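Local coordinates for protein ORF10 (Moritella marina, PDB 6RIW) that probably catalyses chain-extending condensation in polyunsaturated fatty acid synthesis, through a didomain of ketosynthase and chain length factor, at residues N121-T126 against V580-E585; F235-A240 against S630-N635; I535-F540 against K908-G913; D548-Q553 against Q636-I641; L555-V560 against N643-R648. All coordinates share one frame; numbering follows the deposited sequence.

Contact 1 of 5, residues N121-T126 against V580-E585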
# COMPACT_ATOMS: atom_id res chain seq x y z
N ASN A 121 4.68 -2.09 -2.53
CA ASN A 121 3.60 -3.08 -2.63
C ASN A 121 2.29 -2.40 -3.03
O ASN A 121 2.04 -1.25 -2.65
CB ASN A 121 3.44 -3.81 -1.29
CG ASN A 121 2.49 -4.99 -1.38
OD1 ASN A 121 2.25 -5.55 -2.45
ND2 ASN A 121 1.93 -5.38 -0.23
N LEU A 122 1.48 -3.11 -3.82
CA LEU A 122 0.15 -2.64 -4.21
C LEU A 122 -0.87 -2.91 -3.11
O LEU A 122 -0.84 -3.95 -2.46
CB LEU A 122 -0.32 -3.36 -5.48
CG LEU A 122 0.39 -2.99 -6.77
CD1 LEU A 122 0.17 -4.03 -7.88
CD2 LEU A 122 -0.07 -1.61 -7.22
N SER A 123 -1.80 -1.97 -2.91
CA SER A 123 -2.92 -2.18 -2.00
C SER A 123 -4.13 -2.72 -2.73
O SER A 123 -5.24 -2.22 -2.51
CB SER A 123 -3.25 -0.87 -1.28
OG SER A 123 -2.22 -0.53 -0.37
N PHE A 124 -3.95 -3.71 -3.61
CA PHE A 124 -5.04 -4.28 -4.41
C PHE A 124 -5.40 -5.68 -3.92
O PHE A 124 -4.56 -6.38 -3.36
CB PHE A 124 -4.61 -4.44 -5.87
CG PHE A 124 -4.50 -3.16 -6.66
CD1 PHE A 124 -4.95 -1.96 -6.15
CD2 PHE A 124 -3.94 -3.21 -7.93
CE1 PHE A 124 -4.84 -0.81 -6.92
CE2 PHE A 124 -3.84 -2.06 -8.70
CZ PHE A 124 -4.30 -0.86 -8.18
N PRO A 125 -6.61 -6.15 -4.21
CA PRO A 125 -6.94 -7.56 -3.97
C PRO A 125 -5.91 -8.47 -4.61
O PRO A 125 -5.36 -8.16 -5.67
CB PRO A 125 -8.31 -7.73 -4.62
CG PRO A 125 -8.95 -6.30 -4.55
CD PRO A 125 -7.76 -5.36 -4.72
N THR A 126 -5.68 -9.61 -3.99
CA THR A 126 -4.81 -10.64 -4.55
C THR A 126 -5.65 -11.86 -4.92
O THR A 126 -6.84 -11.95 -4.62
CB THR A 126 -3.71 -11.07 -3.57
OG1 THR A 126 -4.29 -11.75 -2.46
CG2 THR A 126 -2.88 -9.85 -3.08
N VAL A 580 0.39 8.61 4.21
CA VAL A 580 -0.94 8.12 4.58
C VAL A 580 -0.79 6.71 5.15
O VAL A 580 -0.45 5.77 4.43
CB VAL A 580 -1.90 8.13 3.38
CG1 VAL A 580 -3.27 7.59 3.79
CG2 VAL A 580 -2.02 9.56 2.82
N ALA A 581 -1.08 6.57 6.44
CA ALA A 581 -1.14 5.26 7.09
C ALA A 581 -2.45 4.58 6.72
O ALA A 581 -3.53 5.14 6.92
CB ALA A 581 -1.03 5.42 8.60
N MET A 582 -2.36 3.38 6.16
CA MET A 582 -3.57 2.71 5.70
C MET A 582 -3.25 1.25 5.45
O MET A 582 -2.08 0.85 5.45
CB MET A 582 -4.13 3.39 4.44
CG MET A 582 -3.07 3.53 3.31
SD MET A 582 -2.80 2.00 2.35
CE MET A 582 -4.19 2.10 1.18
N GLY A 583 -4.30 0.46 5.30
CA GLY A 583 -4.23 -0.84 4.66
C GLY A 583 -5.24 -0.85 3.53
O GLY A 583 -5.93 0.15 3.28
N MET A 584 -5.33 -1.98 2.83
CA MET A 584 -6.22 -1.97 1.67
C MET A 584 -7.67 -1.79 2.10
O MET A 584 -8.09 -2.21 3.19
CB MET A 584 -6.05 -3.24 0.81
CG MET A 584 -6.51 -4.55 1.41
SD MET A 584 -6.89 -5.81 0.10
CE MET A 584 -8.20 -5.03 -0.74
N GLU A 585 -8.42 -1.08 1.27
CA GLU A 585 -9.87 -1.03 1.41
C GLU A 585 -10.41 -2.41 1.04
O GLU A 585 -10.40 -2.78 -0.13
CB GLU A 585 -10.45 0.04 0.49
CG GLU A 585 -11.98 0.11 0.48
CD GLU A 585 -12.57 0.18 1.89
OE1 GLU A 585 -12.61 1.30 2.47
OE2 GLU A 585 -13.00 -0.89 2.41

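Contact 2 of 5, residues F235-A240 against S630-N635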
# COMPACT_ATOMS: atom_id res chain seq x y z
N PHE A 235 -6.53 -1.11 -16.19
CA PHE A 235 -5.87 -0.53 -17.35
C PHE A 235 -6.79 -0.50 -18.57
O PHE A 235 -6.61 0.34 -19.47
CB PHE A 235 -4.57 -1.28 -17.66
CG PHE A 235 -3.44 -0.92 -16.73
CD1 PHE A 235 -3.06 0.41 -16.56
CD2 PHE A 235 -2.79 -1.89 -15.98
CE1 PHE A 235 -2.04 0.76 -15.69
CE2 PHE A 235 -1.77 -1.55 -15.11
CZ PHE A 235 -1.39 -0.23 -14.96
N SER A 236 -7.80 -1.37 -18.61
CA SER A 236 -8.79 -1.26 -19.68
C SER A 236 -9.66 -0.02 -19.50
O SER A 236 -9.92 0.69 -20.48
CB SER A 236 -9.64 -2.53 -19.76
OG SER A 236 -8.80 -3.62 -20.08
N ILE A 237 -10.12 0.28 -18.27
CA ILE A 237 -10.96 1.47 -18.11
C ILE A 237 -10.13 2.74 -18.27
O ILE A 237 -10.64 3.77 -18.72
CB ILE A 237 -11.74 1.45 -16.78
CG1 ILE A 237 -12.80 2.56 -16.76
CG2 ILE A 237 -10.85 1.61 -15.61
CD1 ILE A 237 -14.00 2.28 -17.69
N PHE A 238 -8.85 2.70 -17.91
CA PHE A 238 -7.94 3.81 -18.18
C PHE A 238 -7.60 3.94 -19.66
O PHE A 238 -6.96 4.93 -20.04
CB PHE A 238 -6.64 3.63 -17.40
CG PHE A 238 -6.81 3.68 -15.89
CD1 PHE A 238 -7.95 4.24 -15.32
CD2 PHE A 238 -5.82 3.19 -15.06
CE1 PHE A 238 -8.09 4.30 -13.93
CE2 PHE A 238 -5.95 3.25 -13.67
CZ PHE A 238 -7.10 3.80 -13.11
N GLN A 239 -7.99 2.97 -20.50
CA GLN A 239 -7.59 2.91 -21.92
C GLN A 239 -6.07 2.98 -22.08
O GLN A 239 -5.54 3.64 -22.99
CB GLN A 239 -8.27 4.03 -22.72
CG GLN A 239 -9.78 3.93 -22.80
CD GLN A 239 -10.36 5.12 -23.56
OE1 GLN A 239 -9.82 5.55 -24.58
NE2 GLN A 239 -11.46 5.67 -23.04
N ALA A 240 -5.35 2.30 -21.19
CA ALA A 240 -3.90 2.34 -21.18
C ALA A 240 -3.26 1.29 -22.07
O ALA A 240 -2.08 1.42 -22.41
CB ALA A 240 -3.38 2.17 -19.75
N SER A 630 -21.28 -0.94 -8.83
CA SER A 630 -21.38 -0.24 -10.10
C SER A 630 -20.24 -0.67 -11.02
O SER A 630 -19.17 -1.09 -10.57
CB SER A 630 -21.32 1.27 -9.89
OG SER A 630 -22.35 1.69 -9.00
N ALA A 631 -20.49 -0.57 -12.33
CA ALA A 631 -19.44 -0.84 -13.30
C ALA A 631 -18.30 0.15 -13.13
O ALA A 631 -18.49 1.28 -12.67
CB ALA A 631 -19.99 -0.76 -14.72
N ALA A 632 -17.10 -0.28 -13.54
CA ALA A 632 -15.90 0.56 -13.42
C ALA A 632 -16.07 1.87 -14.18
O ALA A 632 -16.56 1.89 -15.32
CB ALA A 632 -14.68 -0.19 -13.96
N GLN A 633 -15.66 2.96 -13.55
CA GLN A 633 -15.58 4.27 -14.20
C GLN A 633 -14.20 4.86 -13.92
O GLN A 633 -13.56 4.51 -12.92
CB GLN A 633 -16.68 5.22 -13.72
CG GLN A 633 -18.11 4.68 -13.85
CD GLN A 633 -18.57 4.55 -15.30
OE1 GLN A 633 -17.95 5.12 -16.21
NE2 GLN A 633 -19.65 3.80 -15.52
N LEU A 634 -13.77 5.77 -14.80
CA LEU A 634 -12.38 6.25 -14.78
C LEU A 634 -11.98 6.82 -13.42
O LEU A 634 -11.01 6.37 -12.79
CB LEU A 634 -12.19 7.31 -15.87
CG LEU A 634 -10.79 7.92 -15.98
CD1 LEU A 634 -9.78 6.87 -16.36
CD2 LEU A 634 -10.76 9.05 -17.02
N ASN A 635 -12.69 7.85 -12.96
CA ASN A 635 -12.28 8.48 -11.72
C ASN A 635 -12.45 7.54 -10.54
O ASN A 635 -11.59 7.48 -9.65
CB ASN A 635 -13.07 9.77 -11.50
CG ASN A 635 -12.63 10.86 -12.46
OD1 ASN A 635 -11.50 11.35 -12.38
ND2 ASN A 635 -13.50 11.20 -13.41

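Contact 3 of 5, residues I535-F540 against K908-G913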
# COMPACT_ATOMS: atom_id res chain seq x y z
N ILE A 535 -18.90 16.61 2.04
CA ILE A 535 -17.65 17.08 1.46
C ILE A 535 -17.95 18.11 0.38
O ILE A 535 -18.95 18.01 -0.34
CB ILE A 535 -16.83 15.89 0.92
CG1 ILE A 535 -15.39 16.30 0.59
CG2 ILE A 535 -17.51 15.25 -0.28
CD1 ILE A 535 -14.37 15.17 0.78
N ASP A 536 -17.08 19.11 0.27
CA ASP A 536 -17.21 20.18 -0.73
C ASP A 536 -16.61 19.69 -2.04
O ASP A 536 -15.39 19.69 -2.22
CB ASP A 536 -16.52 21.45 -0.25
CG ASP A 536 -16.39 22.51 -1.36
OD1 ASP A 536 -17.14 22.44 -2.36
OD2 ASP A 536 -15.54 23.41 -1.22
N PHE A 537 -17.48 19.31 -2.99
CA PHE A 537 -17.02 18.80 -4.28
C PHE A 537 -16.21 19.84 -5.05
O PHE A 537 -15.35 19.47 -5.87
CB PHE A 537 -18.21 18.36 -5.14
CG PHE A 537 -18.65 16.94 -4.90
CD1 PHE A 537 -18.59 16.39 -3.63
CD2 PHE A 537 -19.15 16.17 -5.93
CE1 PHE A 537 -19.01 15.09 -3.40
CE2 PHE A 537 -19.58 14.87 -5.72
CZ PHE A 537 -19.50 14.32 -4.45
N LEU A 538 -16.45 21.13 -4.80
CA LEU A 538 -15.71 22.18 -5.49
C LEU A 538 -14.24 22.17 -5.10
O LEU A 538 -13.36 22.16 -5.97
CB LEU A 538 -16.32 23.55 -5.17
CG LEU A 538 -17.58 23.97 -5.94
CD1 LEU A 538 -17.66 25.49 -6.03
CD2 LEU A 538 -17.61 23.33 -7.32
N ARG A 539 -13.95 22.17 -3.80
CA ARG A 539 -12.56 22.24 -3.36
C ARG A 539 -11.78 20.98 -3.71
O ARG A 539 -10.58 21.06 -4.01
CB ARG A 539 -12.51 22.48 -1.86
CG ARG A 539 -11.14 22.27 -1.25
CD ARG A 539 -10.88 23.27 -0.16
NE ARG A 539 -9.54 23.13 0.41
CZ ARG A 539 -8.49 23.84 0.02
NH1 ARG A 539 -8.62 24.75 -0.95
NH2 ARG A 539 -7.32 23.65 0.61
N PHE A 540 -12.43 19.82 -3.71
CA PHE A 540 -11.74 18.56 -3.89
C PHE A 540 -11.87 17.97 -5.29
O PHE A 540 -11.38 16.87 -5.54
CB PHE A 540 -12.24 17.56 -2.83
CG PHE A 540 -11.85 17.94 -1.43
CD1 PHE A 540 -10.52 17.87 -1.04
CD2 PHE A 540 -12.78 18.41 -0.53
CE1 PHE A 540 -10.13 18.24 0.24
CE2 PHE A 540 -12.41 18.78 0.75
CZ PHE A 540 -11.06 18.69 1.13
N LYS A 908 -21.84 17.97 -0.78
CA LYS A 908 -22.67 16.81 -1.06
C LYS A 908 -22.45 15.75 0.01
O LYS A 908 -21.35 15.61 0.57
CB LYS A 908 -22.36 16.23 -2.44
CG LYS A 908 -22.70 17.17 -3.60
CD LYS A 908 -23.69 16.51 -4.56
CE LYS A 908 -24.50 17.55 -5.32
NZ LYS A 908 -25.94 17.16 -5.42
N THR A 909 -23.51 14.99 0.29
CA THR A 909 -23.48 13.91 1.27
C THR A 909 -23.19 12.59 0.56
O THR A 909 -23.83 12.28 -0.45
CB THR A 909 -24.80 13.82 2.03
OG1 THR A 909 -24.96 14.99 2.83
CG2 THR A 909 -24.83 12.59 2.93
N ILE A 910 -22.22 11.84 1.05
CA ILE A 910 -21.88 10.54 0.49
C ILE A 910 -22.02 9.51 1.60
O ILE A 910 -21.42 9.66 2.67
CB ILE A 910 -20.46 10.53 -0.10
CG1 ILE A 910 -20.41 11.49 -1.29
CG2 ILE A 910 -20.07 9.12 -0.52
CD1 ILE A 910 -19.06 12.07 -1.54
N LYS A 911 -22.83 8.48 1.36
CA LYS A 911 -23.06 7.43 2.33
C LYS A 911 -22.05 6.32 2.14
O LYS A 911 -21.69 5.97 1.01
CB LYS A 911 -24.48 6.87 2.21
CG LYS A 911 -25.54 7.79 2.80
CD LYS A 911 -26.95 7.24 2.62
CE LYS A 911 -27.99 8.12 3.32
NZ LYS A 911 -27.82 8.09 4.81
N LEU A 912 -21.57 5.76 3.26
CA LEU A 912 -20.70 4.60 3.20
C LEU A 912 -21.55 3.35 2.93
O LEU A 912 -22.75 3.32 3.20
CB LEU A 912 -19.91 4.46 4.50
CG LEU A 912 -18.65 5.33 4.56
CD1 LEU A 912 -19.01 6.79 4.70
CD2 LEU A 912 -17.78 4.90 5.74
N GLY A 913 -20.91 2.31 2.40
CA GLY A 913 -21.66 1.17 1.93
C GLY A 913 -22.23 1.48 0.57
O GLY A 913 -21.55 2.07 -0.28

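Contact 4 of 5, residues D548-Q553 against Q636-I641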
# COMPACT_ATOMS: atom_id res chain seq x y z
N ASP A 548 -19.36 7.80 -10.82
CA ASP A 548 -17.94 8.08 -11.01
C ASP A 548 -17.33 8.80 -9.80
O ASP A 548 -16.40 9.58 -9.93
CB ASP A 548 -17.71 8.91 -12.27
CG ASP A 548 -16.28 8.80 -12.79
OD1 ASP A 548 -15.55 7.91 -12.29
OD2 ASP A 548 -15.90 9.58 -13.69
N CYS A 549 -17.88 8.54 -8.62
CA CYS A 549 -17.43 9.17 -7.39
C CYS A 549 -16.22 8.43 -6.83
O CYS A 549 -16.06 7.22 -7.05
CB CYS A 549 -18.56 9.18 -6.37
SG CYS A 549 -18.30 10.28 -4.97
N LEU A 550 -15.37 9.15 -6.11
CA LEU A 550 -14.25 8.51 -5.41
C LEU A 550 -14.76 7.73 -4.20
O LEU A 550 -15.72 8.13 -3.54
CB LEU A 550 -13.22 9.55 -4.96
CG LEU A 550 -12.79 10.65 -5.94
CD1 LEU A 550 -11.63 11.42 -5.32
CD2 LEU A 550 -12.38 10.06 -7.28
N ILE A 551 -14.10 6.62 -3.88
CA ILE A 551 -14.56 5.80 -2.76
C ILE A 551 -14.37 6.57 -1.45
O ILE A 551 -13.50 7.45 -1.36
CB ILE A 551 -13.84 4.43 -2.72
CG1 ILE A 551 -12.33 4.58 -2.49
CG2 ILE A 551 -14.14 3.63 -3.99
CD1 ILE A 551 -11.63 3.26 -2.01
N PRO A 552 -15.15 6.26 -0.42
CA PRO A 552 -15.05 7.02 0.84
C PRO A 552 -13.69 6.95 1.51
O PRO A 552 -13.32 7.91 2.18
CB PRO A 552 -16.14 6.38 1.72
CG PRO A 552 -17.14 5.87 0.73
CD PRO A 552 -16.34 5.39 -0.45
N GLN A 553 -12.91 5.86 1.34
CA GLN A 553 -11.57 5.83 1.94
C GLN A 553 -10.75 7.05 1.53
O GLN A 553 -10.08 7.68 2.36
CB GLN A 553 -10.83 4.54 1.55
CG GLN A 553 -9.44 4.39 2.27
CD GLN A 553 -8.57 3.27 1.70
OE1 GLN A 553 -8.37 3.18 0.49
NE2 GLN A 553 -8.02 2.44 2.58
N GLN A 636 -13.56 6.79 -10.51
CA GLN A 636 -13.75 5.84 -9.42
C GLN A 636 -12.58 4.87 -9.34
O GLN A 636 -12.09 4.57 -8.25
CB GLN A 636 -15.07 5.09 -9.58
CG GLN A 636 -15.42 4.26 -8.35
CD GLN A 636 -16.44 3.15 -8.63
OE1 GLN A 636 -16.69 2.77 -9.78
NE2 GLN A 636 -17.01 2.60 -7.56
N TYR A 637 -12.10 4.37 -10.48
CA TYR A 637 -11.00 3.40 -10.39
C TYR A 637 -9.70 4.05 -9.93
O TYR A 637 -8.91 3.39 -9.25
CB TYR A 637 -10.79 2.70 -11.73
CG TYR A 637 -10.56 1.20 -11.64
CD1 TYR A 637 -9.34 0.67 -11.26
CD2 TYR A 637 -11.58 0.31 -11.99
CE1 TYR A 637 -9.14 -0.74 -11.21
CE2 TYR A 637 -11.39 -1.06 -11.94
CZ TYR A 637 -10.19 -1.58 -11.55
OH TYR A 637 -10.07 -2.97 -11.52
N THR A 638 -9.45 5.33 -10.25
CA THR A 638 -8.25 5.97 -9.70
C THR A 638 -8.30 6.00 -8.17
O THR A 638 -7.24 5.98 -7.52
CB THR A 638 -8.05 7.42 -10.22
OG1 THR A 638 -9.06 8.29 -9.67
CG2 THR A 638 -8.08 7.47 -11.74
N SER A 639 -9.49 6.06 -7.58
CA SER A 639 -9.60 6.03 -6.13
C SER A 639 -9.44 4.62 -5.56
O SER A 639 -9.39 4.48 -4.33
CB SER A 639 -10.92 6.65 -5.64
OG SER A 639 -12.06 5.84 -5.90
N PHE A 640 -9.37 3.58 -6.40
CA PHE A 640 -8.98 2.27 -5.91
C PHE A 640 -7.48 2.18 -5.62
O PHE A 640 -7.04 1.19 -5.02
CB PHE A 640 -9.33 1.18 -6.93
CG PHE A 640 -10.81 0.96 -7.15
CD1 PHE A 640 -11.78 1.67 -6.46
CD2 PHE A 640 -11.23 0.00 -8.08
CE1 PHE A 640 -13.15 1.43 -6.69
CE2 PHE A 640 -12.57 -0.24 -8.29
CZ PHE A 640 -13.53 0.49 -7.60
N ILE A 641 -6.69 3.17 -6.05
CA ILE A 641 -5.23 3.12 -6.00
C ILE A 641 -4.77 3.92 -4.78
O ILE A 641 -4.91 5.14 -4.75
CB ILE A 641 -4.62 3.69 -7.30
CG1 ILE A 641 -5.20 2.96 -8.52
CG2 ILE A 641 -3.11 3.64 -7.26
CD1 ILE A 641 -4.94 3.65 -9.84
O HOH W 1 -7.55 4.01 -2.12

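Contact 5 of 5, residues L555-V560 against N643-R648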
# COMPACT_ATOMS: atom_id res chain seq x y z
N LEU A 555 -11.97 9.98 0.10
CA LEU A 555 -12.61 11.25 0.47
C LEU A 555 -12.41 11.57 1.95
O LEU A 555 -12.16 12.72 2.31
CB LEU A 555 -14.10 11.19 0.14
CG LEU A 555 -14.38 11.09 -1.35
CD1 LEU A 555 -15.82 10.71 -1.61
CD2 LEU A 555 -14.04 12.40 -2.02
N MET A 556 -12.55 10.56 2.81
CA MET A 556 -12.35 10.78 4.24
C MET A 556 -10.94 11.24 4.55
O MET A 556 -10.76 12.16 5.36
CB MET A 556 -12.65 9.50 5.03
CG MET A 556 -14.09 9.10 5.04
SD MET A 556 -14.95 9.82 6.44
CE MET A 556 -14.21 8.92 7.81
N MET A 557 -9.93 10.60 3.93
CA MET A 557 -8.55 10.99 4.16
C MET A 557 -8.29 12.41 3.67
O MET A 557 -7.60 13.20 4.32
CB MET A 557 -7.59 10.01 3.46
CG MET A 557 -6.13 10.50 3.39
SD MET A 557 -5.76 11.43 1.86
CE MET A 557 -4.29 12.33 2.36
N MET A 558 -8.86 12.75 2.52
CA MET A 558 -8.59 14.06 1.94
C MET A 558 -9.14 15.17 2.82
O MET A 558 -8.50 16.21 3.00
CB MET A 558 -9.19 14.14 0.54
CG MET A 558 -8.40 13.34 -0.49
SD MET A 558 -9.51 12.85 -1.83
CE MET A 558 -9.58 14.40 -2.70
N GLN A 559 -10.35 14.97 3.36
CA GLN A 559 -10.97 16.00 4.19
C GLN A 559 -10.19 16.23 5.48
O GLN A 559 -9.94 17.39 5.85
CB GLN A 559 -12.41 15.61 4.51
CG GLN A 559 -13.18 16.67 5.24
CD GLN A 559 -14.67 16.50 5.07
OE1 GLN A 559 -15.26 15.58 5.64
NE2 GLN A 559 -15.29 17.37 4.27
N VAL A 560 -9.79 15.16 6.19
CA VAL A 560 -9.09 15.39 7.45
C VAL A 560 -7.70 15.96 7.20
O VAL A 560 -7.22 16.80 7.97
CB VAL A 560 -9.03 14.13 8.34
CG1 VAL A 560 -10.44 13.69 8.76
CG2 VAL A 560 -8.26 12.95 7.66
N ASN A 643 -2.03 5.08 -3.21
CA ASN A 643 -1.14 6.23 -3.12
C ASN A 643 -1.76 7.49 -3.71
O ASN A 643 -1.30 8.60 -3.42
CB ASN A 643 0.20 5.95 -3.81
CG ASN A 643 0.08 5.91 -5.32
OD1 ASN A 643 -0.50 4.97 -5.87
ND2 ASN A 643 0.64 6.92 -6.01
N ILE A 644 -2.81 7.35 -4.51
CA ILE A 644 -3.34 8.53 -5.17
C ILE A 644 -4.03 9.43 -4.16
O ILE A 644 -4.09 10.65 -4.35
CB ILE A 644 -4.26 8.13 -6.34
CG1 ILE A 644 -3.42 7.39 -7.40
CG2 ILE A 644 -4.93 9.37 -6.96
CD1 ILE A 644 -4.15 7.10 -8.74
N MET A 645 -4.54 8.88 -3.06
CA MET A 645 -5.16 9.78 -2.09
C MET A 645 -4.14 10.74 -1.47
O MET A 645 -4.48 11.91 -1.22
CB MET A 645 -5.94 8.97 -1.03
CG MET A 645 -5.14 8.26 0.03
SD MET A 645 -6.31 7.39 1.13
CE MET A 645 -5.71 5.73 0.93
N ALA A 646 -2.89 10.30 -1.28
CA ALA A 646 -1.85 11.24 -0.84
C ALA A 646 -1.56 12.27 -1.92
O ALA A 646 -1.43 13.47 -1.64
CB ALA A 646 -0.57 10.48 -0.46
N SER A 647 -1.46 11.81 -3.18
CA SER A 647 -1.23 12.71 -4.31
C SER A 647 -2.32 13.77 -4.45
O SER A 647 -2.03 14.89 -4.90
CB SER A 647 -1.18 11.91 -5.62
OG SER A 647 -0.01 11.13 -5.64
N ARG A 648 -3.56 13.43 -4.13
CA ARG A 648 -4.64 14.40 -4.32
C ARG A 648 -4.47 15.60 -3.39
O ARG A 648 -4.82 16.73 -3.77
CB ARG A 648 -6.00 13.75 -4.08
CG ARG A 648 -6.46 12.82 -5.20
CD ARG A 648 -7.85 12.29 -4.91
NE ARG A 648 -8.02 10.93 -5.39
CZ ARG A 648 -8.36 10.62 -6.64
NH1 ARG A 648 -8.57 11.58 -7.54
NH2 ARG A 648 -8.49 9.34 -6.99

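Contact 1 of 5, residues N121-T126 against V580-E585
Ser-123 meets Met-582 and Met-584 in the buried centre of the didomain, where two thiolase-fold halves face each other. Residues 121-126 leave strand 115-120 of the ketosynthase half. Residues 580-585 run from strand 576-581 of the chain length factor half into the loop after it. The two loops come together by van der Waals packing. The hydroxyl of Ser-123 lies beside the end of Met-582, with OG 3.6 Å from CE and 3.8 Å from SD of that methionine. Met-582 is bent at two successive torsions, chi2 79° and chi3 83°, and this curl brings its thioether back to the serine. Met-584 reaches along the other loop. Its methyl CE ends 4.0 Å from CD of Pro-125, and the two side chains cross obliquely. A bend at chi3 (-63°) turns that methyl to the proline ring. In the next shell, Met-582 O takes a hydrogen bond from Ser-663 OG, and the Met-582 side chain also packs on Met-645 of helix 642-653. Pro-125 is held through its backbone by Asp-227, so each loop is also bonded within its own half. The backbone and side chain of Ser-123 both touch Met-584 CB, which is 3.6 Å from Ser-123 O and 4.2 Å from Ser-123 CB.

Contact 2 of 5, residues F235-A240 against S630-N635
The 2.9 Å bond from Ala-240 N to Phe-235 O closes the helix end that brings Ile-237 and Phe-238 against Ala-632 and Leu-634. A second bond runs back from Gln-239 N to Ser-236 O, 3.0 Å. With the positive phi of Gln-239 (54°), the pair makes a Schellman motif. Ile-237 stands on the last turn before it and points at the other segment. Its CG1 branch extends away from its own backbone N (chi1 -170°), which carries CD1 to 3.5 Å from Ala-632 O. Further back on the same branch, CG1 lies 3.9 Å from Leu-634 N and 4.4 Å from Ala-632 CB. The branch thus rests on the backbone just where helix 634-638 begins, with Gln-633 as its N-cap residue. Phe-238 packs beside it. CD1 of its ring and CD1 of Leu-634 are 3.4 Å apart, a tight apolar contact. Leu-634 O lies in the plane of the same ring, at its edge, 3.8 Å from Phe-238 CE1. The contact lies near the surface and joins the two halves of the didomain. It sets the C-terminal end of helix 228-237 against the N-terminal end of helix 634-638. Tyr-637 of the latter helix also touches Ile-237, and Tyr-591 of helix 589-595 touches Ala-632.

Contact 3 of 5, residues I535-F540 against K908-G913
Ile-535 and Lys-908 form an antiparallel hydrogen-bonded pair, with Ile-535 N to Lys-908 O at 3.0 Å and Lys-908 N to Ile-535 O at 2.9 Å. Both bonds are fairly straight, 163° and 166° at the hydrogen. Just past the strand, Phe-537 turns its ring to the partner. Lys-908 CB lies over one ring face, 4.0 Å from the centroid of Phe-537, in a CH-pi contact. Ile-910 comes from another direction: its CD1 meets the ring edge, in plane, 3.5 Å from Phe-537 CE1. The same methyl lies 3.8 Å from Ile-535 CG2, so Ile-910 is wedged between the two residues. Without the Phe-537 ring, as with an alanine here, Lys-908 CB is likely to lose its cover and a gap to open beside the Ile-910 methyl. Asp-536 is the N-cap of the short, weakly bonded helix 537-540. Its OD1 accepts from Leu-538 N at 2.9 Å, met from above the carboxylate plane, and also takes a bond from Leu-906 N. The contact is a two-stranded antiparallel ribbon, 532-536 with 907-911, packed on helix 552-567 through Ile-910 and Leu-555.

Contact 4 of 5, residues D548-Q553 against Q636-I641
Ile-551 overlaps Ser-639 and the edge of the Phe-640 ring. Its CG2 lies in the ring plane, 3.6 Å from Phe-640 CE1, and its CD1 packs 3.4 Å from Ser-639 O. The hydroxyl of Ser-639 works in both directions. OG accepts from Ile-551 N at 3.0 Å, with 163° at the hydrogen, and donates to Gln-636 O at 2.7 Å. These two bonds probably fix its rotation, one across to 548-553 and one back within its own segment. This needs OG set between the backbone N and the carbonyl carbon (chi1 73°). The Ser-639 carbonyl is used too: a water donates to it and to Gln-553 OE1, bridging the segments. At the other end Asp-548 reaches back over the start of helix 634-638. Its OD1 accepts from Gln-636 N at 2.9 Å, met nearly along the C-O axis, while OD2 takes a bond from Asn-635 ND2. A carboxylate here would probably be stabilised by the positive end of that helix. Between these two grips, Cys-549 O lies 3.3 Å from Gln-636 CG, and Leu-550 CB packs on Ser-639 CB at 3.8 Å. The contact thus lays the lead-in to helix 552-567 along helix 634-638 and the type I turn after it, Thr-638 to Ile-641. Arg-648 of helix 642-653 touches both Leu-550 and Ser-639.

Contact 5 of 5, residues L555-V560 against N643-R648
Helices 552-567 and 642-653 pack side by side in a helical layer of the ketosynthase-like fold. The axes of 555-560 and 643-648 approach to 9.4 Å and cross at -31°. Met-557 and Met-645 meet in the middle. Met-557 SD sits 3.4 Å from Met-645 O and 3.7 Å from Met-645 CG, and Met-645 SD lies 3.7 Å from Met-557 CB. Each sulfur thus packs on the aliphatic part of the other methionine. A bend at chi2 (-92°) swings the Met-557 sulfur to that carbonyl. Next along the helix, Met-558 CE touches Arg-648 CD, one turn beyond Met-645, at 3.5 Å. The guanidinium of that arginine is held by Gln-554 OE1 and Thr-638 OG1. Cutting Met-557 back to an alanine is likely to leave a gap beside Met-645, whose side chain could then turn. Both methionines also rest on Val-580 of strand 576-581, while helix 668-682 covers the other face at Ala-581. This is the helix-on-sheet layering of the thiolase fold.

How the contacts relate
From the N terminus, residues 121-126 and 235-240 come first, both in the ketosynthase half. Contact 1 closes a long loop from there to 580-585, and contact 2 closes one to 630-635. The two cross, and both join the halves of the didomain. Contact 3 opens at 535-540 and closes last, at 908-913. It crosses contacts 1 and 2 but encloses contacts 4 and 5. Those two cross each other, since 548-553 and 555-560 pair in order with 636-641 and 643-648. Contacts 1 and 2 also cross contacts 4 and 5. Contact 4 is the hub, touching each of the other four. Contacts 3, 4 and 5 gather the ribbon and the helices around helix 552-567.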